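Local coordinates for 182aa long hypothetical protein (Pyrococcus horikoshii, PDB 2GAN), which is of unknown function but is probably a GNAT-type acetyltransferase that moves an acetyl group from acetyl-CoA to an unidentified substrate, at residues Ile78-Lys90 with Leu101-Asp115. Numbering follows the deposited sequence.
With SO4 (sulfate ion), chain D.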
# COMPACT_ATOMS: atom_id res chain seq x y z
N ILE A 78 -1.06 -21.93 -12.53
CA ILE A 78 -0.72 -21.27 -11.28
C ILE A 78 -1.30 -19.87 -11.20
O ILE A 78 -0.89 -18.98 -11.96
CB ILE A 78 0.82 -21.18 -11.11
CG1 ILE A 78 1.43 -22.57 -11.10
CG2 ILE A 78 1.16 -20.43 -9.83
CD1 ILE A 78 2.95 -22.58 -11.02
N ILE A 79 -2.26 -19.66 -10.30
CA ILE A 79 -2.85 -18.33 -10.14
C ILE A 79 -2.66 -17.81 -8.71
O ILE A 79 -3.31 -16.85 -8.30
CB ILE A 79 -4.38 -18.31 -10.47
CG1 ILE A 79 -5.14 -19.28 -9.57
CG2 ILE A 79 -4.60 -18.66 -11.94
CD1 ILE A 79 -6.63 -19.30 -9.86
N GLY A 80 -1.76 -18.45 -7.97
CA GLY A 80 -1.47 -18.04 -6.60
C GLY A 80 -0.26 -18.79 -6.08
O GLY A 80 -0.05 -19.94 -6.44
N THR A 81 0.55 -18.16 -5.24
CA THR A 81 1.73 -18.83 -4.70
C THR A 81 1.98 -18.47 -3.25
O THR A 81 1.52 -17.43 -2.76
CB THR A 81 3.03 -18.40 -5.43
OG1 THR A 81 3.34 -17.05 -5.04
CG2 THR A 81 2.88 -18.47 -6.92
N ILE A 82 2.72 -19.34 -2.57
CA ILE A 82 3.11 -19.12 -1.19
C ILE A 82 4.23 -20.11 -0.84
O ILE A 82 4.14 -21.30 -1.13
CB ILE A 82 1.92 -19.26 -0.21
CG1 ILE A 82 2.28 -18.59 1.12
CG2 ILE A 82 1.54 -20.72 -0.03
CD1 ILE A 82 1.08 -18.37 2.07
N ALA A 83 5.28 -19.58 -0.22
CA ALA A 83 6.46 -20.36 0.13
C ALA A 83 6.76 -20.38 1.62
O ALA A 83 6.50 -19.41 2.33
CB ALA A 83 7.67 -19.80 -0.62
N LEU A 84 7.33 -21.48 2.08
CA LEU A 84 7.70 -21.62 3.49
C LEU A 84 9.19 -21.85 3.64
O LEU A 84 9.79 -22.62 2.88
CB LEU A 84 6.98 -22.81 4.10
CG LEU A 84 5.47 -22.74 3.91
CD1 LEU A 84 4.84 -23.98 4.52
CD2 LEU A 84 4.94 -21.46 4.55
N VAL A 85 9.78 -21.18 4.62
CA VAL A 85 11.20 -21.34 4.90
C VAL A 85 11.30 -21.66 6.38
O VAL A 85 10.87 -20.87 7.22
CB VAL A 85 12.02 -20.06 4.60
CG1 VAL A 85 13.46 -20.26 5.03
CG2 VAL A 85 11.98 -19.76 3.10
N TYR A 86 11.85 -22.83 6.70
CA TYR A 86 11.97 -23.25 8.09
C TYR A 86 13.18 -24.16 8.39
O TYR A 86 13.44 -24.45 9.55
CB TYR A 86 10.67 -23.94 8.52
CG TYR A 86 10.34 -25.16 7.70
CD1 TYR A 86 10.89 -26.41 8.00
CD2 TYR A 86 9.50 -25.06 6.58
CE1 TYR A 86 10.63 -27.53 7.21
CE2 TYR A 86 9.23 -26.18 5.78
CZ TYR A 86 9.80 -27.40 6.10
OH TYR A 86 9.53 -28.49 5.32
N LYS A 87 13.90 -24.60 7.36
CA LYS A 87 15.07 -25.47 7.58
C LYS A 87 16.34 -24.69 7.90
O LYS A 87 16.98 -24.14 7.01
CB LYS A 87 15.35 -26.34 6.36
CG LYS A 87 14.25 -27.30 5.99
CD LYS A 87 14.67 -28.17 4.82
CE LYS A 87 13.48 -28.87 4.19
NZ LYS A 87 12.69 -29.66 5.16
N ARG A 88 16.69 -24.68 9.18
CA ARG A 88 17.88 -23.99 9.67
C ARG A 88 17.96 -22.53 9.21
O ARG A 88 18.83 -22.17 8.42
CB ARG A 88 19.15 -24.75 9.26
CG ARG A 88 19.85 -25.49 10.41
CD ARG A 88 19.26 -26.87 10.71
NE ARG A 88 17.83 -26.83 11.04
CZ ARG A 88 17.33 -26.22 12.11
NH1 ARG A 88 18.14 -25.60 12.96
NH2 ARG A 88 16.02 -26.22 12.32
N ILE A 89 17.06 -21.71 9.71
CA ILE A 89 17.05 -20.30 9.34
C ILE A 89 18.40 -19.64 9.60
O ILE A 89 18.85 -18.81 8.81
CB ILE A 89 15.96 -19.51 10.12
CG1 ILE A 89 14.57 -19.95 9.67
CG2 ILE A 89 16.12 -18.02 9.85
CD1 ILE A 89 14.23 -21.37 10.02
N LYS A 90 19.04 -20.01 10.70
CA LYS A 90 20.34 -19.44 11.07
C LYS A 90 21.37 -19.49 9.95
O LYS A 90 22.32 -18.72 9.95
CB LYS A 90 20.90 -20.16 12.31
CG LYS A 90 22.18 -19.53 12.87
CD LYS A 90 22.81 -20.32 14.01
CE LYS A 90 21.95 -20.30 15.28
NZ LYS A 90 22.65 -20.94 16.45
N LEU A 101 15.41 -13.98 15.27
CA LEU A 101 14.55 -14.92 14.55
C LEU A 101 15.32 -16.14 14.06
O LEU A 101 14.81 -16.91 13.25
CB LEU A 101 13.85 -14.25 13.37
CG LEU A 101 12.77 -13.21 13.67
CD1 LEU A 101 11.83 -13.14 12.46
CD2 LEU A 101 11.98 -13.58 14.91
N MSE A 102 16.55 -16.31 14.53
CA MSE A 102 17.32 -17.47 14.09
C MSE A 102 17.24 -18.59 15.11
O MSE A 102 18.25 -18.98 15.69
CB MSE A 102 18.78 -17.08 13.85
CG MSE A 102 18.97 -16.07 12.74
SE MSE A 102 20.83 -15.57 12.56
CE MSE A 102 20.64 -14.11 11.32
N ASN A 103 16.04 -19.12 15.33
CA ASN A 103 15.86 -20.21 16.29
C ASN A 103 14.90 -21.27 15.74
O ASN A 103 14.17 -21.03 14.78
CB ASN A 103 15.36 -19.67 17.63
CG ASN A 103 13.92 -19.25 17.58
OD1 ASN A 103 13.02 -20.09 17.45
ND2 ASN A 103 13.68 -17.95 17.67
N GLU A 104 14.91 -22.44 16.38
CA GLU A 104 14.10 -23.59 15.97
C GLU A 104 12.59 -23.39 15.86
O GLU A 104 11.93 -24.11 15.13
CB GLU A 104 14.38 -24.77 16.90
CG GLU A 104 13.92 -26.13 16.38
CD GLU A 104 14.67 -26.58 15.14
OE1 GLU A 104 15.91 -26.43 15.10
OE2 GLU A 104 14.03 -27.12 14.21
N LYS A 105 12.03 -22.42 16.59
CA LYS A 105 10.59 -22.20 16.50
C LYS A 105 10.20 -21.16 15.45
O LYS A 105 9.03 -20.78 15.38
CB LYS A 105 10.02 -21.79 17.86
CG LYS A 105 9.86 -22.96 18.82
CD LYS A 105 8.77 -22.71 19.86
CE LYS A 105 7.38 -22.65 19.22
NZ LYS A 105 6.90 -23.97 18.71
N VAL A 106 11.15 -20.73 14.63
CA VAL A 106 10.84 -19.73 13.60
C VAL A 106 10.45 -20.34 12.25
O VAL A 106 11.12 -21.24 11.74
CB VAL A 106 12.03 -18.75 13.38
CG1 VAL A 106 11.73 -17.81 12.23
CG2 VAL A 106 12.28 -17.93 14.64
N GLY A 107 9.35 -19.83 11.70
CA GLY A 107 8.87 -20.28 10.41
C GLY A 107 8.60 -19.06 9.55
O GLY A 107 7.89 -18.14 9.97
N LEU A 108 9.16 -19.04 8.35
CA LEU A 108 9.01 -17.92 7.43
C LEU A 108 8.04 -18.15 6.28
O LEU A 108 8.07 -19.19 5.63
CB LEU A 108 10.38 -17.55 6.84
CG LEU A 108 11.36 -16.66 7.60
CD1 LEU A 108 11.20 -16.81 9.08
CD2 LEU A 108 12.77 -17.00 7.15
N ILE A 109 7.16 -17.18 6.05
CA ILE A 109 6.22 -17.24 4.95
C ILE A 109 6.60 -16.10 4.01
O ILE A 109 6.89 -15.00 4.46
CB ILE A 109 4.76 -17.01 5.43
CG1 ILE A 109 4.25 -18.28 6.13
CG2 ILE A 109 3.87 -16.61 4.24
CD1 ILE A 109 2.89 -18.14 6.78
N GLU A 110 6.64 -16.38 2.72
CA GLU A 110 6.99 -15.37 1.74
C GLU A 110 6.52 -15.82 0.36
O GLU A 110 5.85 -16.85 0.24
CB GLU A 110 8.51 -15.12 1.74
CG GLU A 110 9.40 -16.33 1.49
CD GLU A 110 10.88 -16.08 1.86
OE1 GLU A 110 11.75 -16.83 1.37
OE2 GLU A 110 11.18 -15.16 2.64
N PHE A 111 6.81 -15.02 -0.66
CA PHE A 111 6.41 -15.37 -2.02
C PHE A 111 4.90 -15.63 -2.05
O PHE A 111 4.43 -16.56 -2.70
CB PHE A 111 7.17 -16.63 -2.45
CG PHE A 111 7.30 -16.79 -3.93
CD1 PHE A 111 6.69 -17.86 -4.57
CD2 PHE A 111 8.09 -15.92 -4.66
CE1 PHE A 111 6.88 -18.07 -5.94
CE2 PHE A 111 8.29 -16.12 -6.03
CZ PHE A 111 7.69 -17.19 -6.66
N PHE A 112 4.17 -14.79 -1.32
CA PHE A 112 2.71 -14.88 -1.20
C PHE A 112 2.06 -13.90 -2.15
O PHE A 112 2.08 -12.70 -1.92
CB PHE A 112 2.28 -14.52 0.23
CG PHE A 112 0.78 -14.51 0.44
CD1 PHE A 112 0.21 -13.62 1.35
CD2 PHE A 112 -0.05 -15.40 -0.22
CE1 PHE A 112 -1.16 -13.61 1.60
CE2 PHE A 112 -1.43 -15.40 0.02
CZ PHE A 112 -1.98 -14.51 0.93
N VAL A 113 1.46 -14.40 -3.22
CA VAL A 113 0.82 -13.50 -4.16
C VAL A 113 -0.40 -14.14 -4.78
O VAL A 113 -0.64 -15.33 -4.62
CB VAL A 113 1.81 -13.09 -5.28
CG1 VAL A 113 1.69 -14.05 -6.46
CG2 VAL A 113 1.54 -11.66 -5.68
N VAL A 114 -1.17 -13.33 -5.49
CA VAL A 114 -2.37 -13.82 -6.16
C VAL A 114 -2.48 -13.14 -7.52
O VAL A 114 -2.21 -11.95 -7.65
CB VAL A 114 -3.64 -13.50 -5.35
CG1 VAL A 114 -4.87 -13.89 -6.17
CG2 VAL A 114 -3.63 -14.27 -4.04
N ASP A 115 -2.86 -13.92 -8.53
CA ASP A 115 -3.02 -13.40 -9.88
C ASP A 115 -3.96 -12.20 -9.79
O ASP A 115 -5.06 -12.29 -9.24
CB ASP A 115 -3.62 -14.48 -10.79
CG ASP A 115 -3.62 -14.09 -12.25
OD1 ASP A 115 -3.08 -14.88 -13.06
OD2 ASP A 115 -4.15 -13.02 -12.60
S SO4 D . 8.79 -11.87 -0.94
O1 SO4 D . 7.54 -11.53 -1.65
O2 SO4 D . 8.68 -11.52 0.49
O3 SO4 D . 9.90 -11.12 -1.55
O4 SO4 D . 9.04 -13.32 -1.06
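Strands 78-85 and 106-114 form an antiparallel pair in the central GNAT sheet, interrupted by a beta bulge. The register shifts by one between Thr81 and Ala83, with Phe111 the extra residue. Ala83 N bonds to Glu110 O on one side of it, Val113 N to Thr81 O on the other. Thr81 OG1 lies between its backbone N and carbonyl carbon (chi1 72°), which brings it to Phe111 O at 2.6 Å, above that carbonyl plane. With an alanine here, Phe111 O would probably lose its hydroxyl donor and the contact beside the Phe111 ring would thin. Phe111 N turns out of the pair and binds a sulfate, probably from the crystallisation liquor, through O4 at 2.8 Å. This is consistent with the bulge that presents a backbone N to acetyl-CoA in GNAT enzymes. Ala83 CB packs on Phe111 CB. On the opposite face, Ile82 CD1 touches Ile109 CG2 and Phe112 CD2. Past the strand ends, Arg88 and Glu104 form a salt bridge with planes 8° apart; its NH2 to OE1 bond, 2.8 Å, is weak in angle. Helix 123-137 covers Ile82, Leu84 and Ile109, helix 14-27 covers Thr81, Phe111 and Val113, and strands 68-74 and 141-146 flank the pair.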